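Local atomic coordinates of cytochrome c, 1 heme-binding site (Geobacter sulfurreducens, PDB entry 4RLR), a protein that binds a single heme through a covalent link and probably carries electrons, as a low-potential cytochrome needed for accepting them from an electrode. Residues D8-P11 against I12-R16. Sequence-based numbering, arbitrary orientation.
Sequences DIKP and IFDVR. With HEM (protoporphyrin IX containing Fe), chain B; ACT (acetate ion), chain G.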
ATOM      1  N   ASP A   8     -12.685   6.541   0.813  1.00 25.10           N
ATOM      2  CA  ASP A   8     -12.637   5.085   0.740  1.00 27.00           C
ATOM      3  C   ASP A   8     -11.356   4.411   1.270  1.00 25.88           C
ATOM      4  O   ASP A   8     -11.418   3.324   1.855  1.00 26.76           O
ATOM      5  CB  ASP A   8     -12.849   4.668  -0.701  1.00 24.76           C
ATOM      6  CG  ASP A   8     -14.049   5.376  -1.348  1.00 30.63           C
ATOM      7  OD1 ASP A   8     -15.187   5.008  -1.035  1.00 30.23           O
ATOM      8  OD2 ASP A   8     -13.862   6.315  -2.153  1.00 30.68           O
ATOM      9  N   ILE A   9     -10.192   4.990   1.017  1.00 23.93           N
ATOM     10  CA  ILE A   9      -8.958   4.327   1.430  1.00 24.23           C
ATOM     11  C   ILE A   9      -8.637   4.603   2.897  1.00 21.87           C
ATOM     12  O   ILE A   9      -8.377   3.680   3.649  1.00 21.96           O
ATOM     13  CB  ILE A   9      -7.794   4.708   0.512  1.00 22.58           C
ATOM     14  CG1 ILE A   9      -8.049   4.142  -0.885  1.00 22.39           C
ATOM     15  CG2 ILE A   9      -6.442   4.207   1.053  1.00 21.70           C
ATOM     16  CD1 ILE A   9      -8.243   2.625  -0.963  1.00 21.90           C
ATOM     17  N   LYS A  10      -8.679   5.861   3.303  1.00 21.51           N
ATOM     18  CA  LYS A  10      -8.236   6.210   4.650  1.00 24.35           C
ATOM     19  C   LYS A  10      -9.044   5.492   5.765  1.00 22.59           C
ATOM     20  O   LYS A  10      -8.466   4.997   6.722  1.00 20.68           O
ATOM     21  CB  LYS A  10      -8.240   7.727   4.822  1.00 22.42           C
ATOM     22  CG  LYS A  10      -8.110   8.221   6.222  1.00 27.60           C
ATOM     23  CD  LYS A  10      -8.105   9.749   6.232  1.00 28.83           C
ATOM     24  CE  LYS A  10      -8.018  10.310   7.650  1.00 36.32           C
ATOM     25  NZ  LYS A  10      -6.912   9.663   8.450  1.00 29.86           N
ATOM     26  N   PRO A  11     -10.377   5.421   5.626  1.00 24.79           N
ATOM     27  CA  PRO A  11     -11.144   4.639   6.597  1.00 26.87           C
ATOM     28  C   PRO A  11     -10.624   3.189   6.748  1.00 25.52           C
ATOM     29  O   PRO A  11     -10.458   2.744   7.879  1.00 25.14           O
ATOM     30  CB  PRO A  11     -12.556   4.658   6.009  1.00 29.98           C
ATOM     31  CG  PRO A  11     -12.617   5.892   5.221  1.00 27.11           C
ATOM     32  CD  PRO A  11     -11.248   6.011   4.600  1.00 26.31           C
ATOM     33  N   ILE A  12     -10.327   2.503   5.636  1.00 24.08           N
ATOM     34  CA  ILE A  12      -9.781   1.148   5.692  1.00 25.39           C
ATOM     35  C   ILE A  12      -8.390   1.167   6.317  1.00 23.07           C
ATOM     36  O   ILE A  12      -8.111   0.423   7.250  1.00 23.92           O
ATOM     37  CB  ILE A  12      -9.687   0.485   4.274  1.00 22.35           C
ATOM     38  CG1 ILE A  12     -11.086   0.339   3.667  1.00 26.87           C
ATOM     39  CG2 ILE A  12      -9.027  -0.868   4.358  1.00 21.71           C
ATOM     40  CD1 ILE A  12     -11.087   0.014   2.212  1.00 27.78           C
ATOM     41  N   PHE A  13      -7.522   2.025   5.789  1.00 22.67           N
ATOM     42  CA  PHE A  13      -6.154   2.084   6.255  1.00 21.03           C
ATOM     43  C   PHE A  13      -6.088   2.346   7.751  1.00 22.01           C
ATOM     44  O   PHE A  13      -5.305   1.707   8.448  1.00 20.95           O
ATOM     45  CB  PHE A  13      -5.357   3.154   5.500  1.00 22.55           C
ATOM     46  CG  PHE A  13      -3.900   3.100   5.797  1.00 21.39           C
ATOM     47  CD1 PHE A  13      -3.384   3.771   6.897  1.00 22.30           C
ATOM     48  CD2 PHE A  13      -3.058   2.334   5.020  1.00 19.49           C
ATOM     49  CE1 PHE A  13      -2.036   3.700   7.209  1.00 20.58           C
ATOM     50  CE2 PHE A  13      -1.701   2.247   5.320  1.00 22.64           C
ATOM     51  CZ  PHE A  13      -1.197   2.934   6.438  1.00 21.47           C
ATOM     52  N   ASP A  14      -6.882   3.296   8.246  1.00 20.88           N
ATOM     53  CA  ASP A  14      -6.873   3.620   9.682  1.00 21.97           C
ATOM     54  C   ASP A  14      -7.170   2.430  10.586  1.00 20.37           C
ATOM     55  O   ASP A  14      -6.645   2.353  11.685  1.00 22.61           O
ATOM     56  CB  ASP A  14      -7.833   4.775   9.997  1.00 25.15           C
ATOM     57  CG  ASP A  14      -7.283   6.127   9.515  1.00 28.30           C
ATOM     58  OD1 ASP A  14      -6.088   6.167   9.159  1.00 27.76           O
ATOM     59  OD2 ASP A  14      -8.014   7.141   9.514  1.00 31.98           O
ATOM     60  N   VAL A  15      -8.023   1.522  10.132  1.00 22.87           N
ATOM     61  CA  VAL A  15      -8.333   0.316  10.872  1.00 23.49           C
ATOM     62  C   VAL A  15      -7.262  -0.749  10.653  1.00 19.74           C
ATOM     63  O   VAL A  15      -6.688  -1.260  11.605  1.00 22.10           O
ATOM     64  CB  VAL A  15      -9.711  -0.303  10.455  1.00 21.07           C
ATOM     65  CG1 VAL A  15      -9.912  -1.672  11.097  1.00 23.99           C
ATOM     66  CG2 VAL A  15     -10.841   0.577  10.847  1.00 21.74           C
ATOM     67  N   ARG A  16      -7.017  -1.079   9.397  1.00 19.04           N
ATOM     68  CA  ARG A  16      -6.316  -2.311   9.057  1.00 21.85           C
ATOM     69  C   ARG A  16      -4.797  -2.229   8.924  1.00 20.66           C
ATOM     70  O   ARG A  16      -4.141  -3.279   8.878  1.00 19.75           O
ATOM     71  CB  ARG A  16      -6.921  -2.867   7.768  1.00 22.96           C
ATOM     72  CG  ARG A  16      -8.443  -3.021   7.876  1.00 23.99           C
ATOM     73  CD  ARG A  16      -8.949  -4.224   7.142  1.00 27.14           C
ATOM     74  NE  ARG A  16      -8.887  -5.452   7.947  1.00 29.05           N
ATOM     75  CZ  ARG A  16      -9.842  -5.861   8.792  1.00 27.64           C
ATOM     76  NH1 ARG A  16     -10.956  -5.161   8.985  1.00 25.85           N
ATOM     77  NH2 ARG A  16      -9.678  -6.988   9.447  1.00 28.50           N
TER
HETATM   78  CHA HEM B 201       5.657  -3.399   4.858  1.00 20.02           C
HETATM   79  CHB HEM B 201       1.336  -1.969   3.238  1.00 16.52           C
HETATM   80  CHC HEM B 201      -0.537  -3.694   7.331  1.00 19.56           C
HETATM   81  CHD HEM B 201       3.788  -4.559   9.186  1.00 18.80           C
HETATM   82  C1A HEM B 201       4.629  -2.953   4.052  1.00 18.97           C
HETATM   83  C2A HEM B 201       4.797  -2.549   2.684  1.00 17.72           C
HETATM   84  C3A HEM B 201       3.610  -2.151   2.225  1.00 19.71           C
HETATM   85  C4A HEM B 201       2.655  -2.295   3.290  1.00 17.63           C
HETATM   86  CMA HEM B 201       3.282  -1.606   0.829  1.00 20.25           C
HETATM   87  CAA HEM B 201       6.137  -2.595   1.931  1.00 20.91           C
HETATM   88  CBA HEM B 201       6.950  -1.306   2.038  1.00 19.09           C
HETATM   89  CGA HEM B 201       8.151  -1.457   1.118  1.00 22.62           C
HETATM   90  O1A HEM B 201       8.044  -1.255  -0.110  1.00 21.30           O
HETATM   91  O2A HEM B 201       9.230  -1.797   1.620  1.00 20.02           O
HETATM   92  C1B HEM B 201       0.450  -2.311   4.231  1.00 18.17           C
HETATM   93  C2B HEM B 201      -0.965  -2.147   4.145  1.00 16.63           C
HETATM   94  C3B HEM B 201      -1.495  -2.629   5.268  1.00 17.85           C
HETATM   95  C4B HEM B 201      -0.412  -3.117   6.085  1.00 20.09           C
HETATM   96  CMB HEM B 201      -1.616  -1.482   2.936  1.00 17.28           C
HETATM   97  CAB HEM B 201      -2.972  -2.715   5.664  1.00 19.30           C
HETATM   98  CBB HEM B 201      -3.825  -3.241   4.748  1.00 19.36           C
HETATM   99  C1C HEM B 201       0.472  -4.030   8.186  1.00 19.68           C
HETATM  100  C2C HEM B 201       0.257  -4.515   9.527  1.00 19.79           C
HETATM  101  C3C HEM B 201       1.464  -4.744  10.071  1.00 20.13           C
HETATM  102  C4C HEM B 201       2.446  -4.446   9.049  1.00 18.46           C
HETATM  103  CMC HEM B 201      -1.143  -4.638  10.172  1.00 22.76           C
HETATM  104  CAC HEM B 201       1.842  -5.297  11.476  1.00 21.53           C
HETATM  105  CBC HEM B 201       1.065  -6.207  12.104  1.00 23.42           C
HETATM  106  C1D HEM B 201       4.690  -4.280   8.199  1.00 18.99           C
HETATM  107  C2D HEM B 201       6.112  -4.359   8.391  1.00 21.22           C
HETATM  108  C3D HEM B 201       6.711  -3.992   7.039  1.00 20.58           C
HETATM  109  C4D HEM B 201       5.575  -3.739   6.178  1.00 18.00           C
HETATM  110  CMD HEM B 201       6.836  -4.719   9.713  1.00 23.50           C
HETATM  111  CAD HEM B 201       8.195  -3.910   6.668  1.00 22.38           C
HETATM  112  CBD HEM B 201       8.779  -5.305   6.478  1.00 21.53           C
HETATM  113  CGD HEM B 201       8.226  -5.864   5.192  1.00 21.33           C
HETATM  114  O1D HEM B 201       8.517  -5.362   4.082  1.00 22.87           O
HETATM  115  O2D HEM B 201       7.469  -6.839   5.284  1.00 23.80           O
HETATM  116  NA  HEM B 201       3.304  -2.816   4.392  1.00 16.00           N
HETATM  117  NB  HEM B 201       0.760  -2.923   5.415  1.00 17.07           N
HETATM  118  NC  HEM B 201       1.825  -4.028   7.915  1.00 17.77           N
HETATM  119  ND  HEM B 201       4.404  -3.918   6.892  1.00 20.18           N
HETATM  120 FE   HEM B 201       2.501  -3.362   6.147  1.00 18.04          FE
HETATM  121  C   ACT G 206      -6.339  -8.561   9.797  1.00 25.35           C
HETATM  122  O   ACT G 206      -5.140  -8.605  10.176  1.00 23.23           O
HETATM  123  OXT ACT G 206      -6.834  -7.444   9.493  1.00 26.13           O
HETATM  124  CH3 ACT G 206      -7.183  -9.799   9.705  1.00 26.99           C
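K10 and D14, one turn apart on helix 5-16, form an i to i+4 salt bridge: NZ of K10 lies 3.0 Å from OD2 of D14, on its syn side. The lysine leaves the backbone with CG anti to N (chi1 167°) and stays extended until chi4, where a turn (49°) brings NZ round to the edge of the carboxylate, beside OD2. With an alanine here, D14 would probably lose its charged mate and its carboxylate would be freer to turn.

In the backbone, N of F13 gives a nearly straight bond of 2.8 Å to O of I9, and N of D14 reaches O of K10, also at 2.8 Å. P11 has no N-H to give to the turn before it, and the helix is kinked there.

Across the turn the CD1 methyl of I12 lies 3.3 Å from the backbone O of D8. I9 and I12 pack on helix 92-106; F13, leaving the helix on much the same side as I9, reaches H21 of helix 18-21, one of the two axial heme ligands.

Further on, R16 has its carbonyl O 3.5 Å from heme CAB, and its NE bonds to O of H87. The chemistry thus divides the helix: an ion pair links K10 and D14 at the partly exposed surface, while apolar side chains join it to helix 92-106 and the heme surroundings.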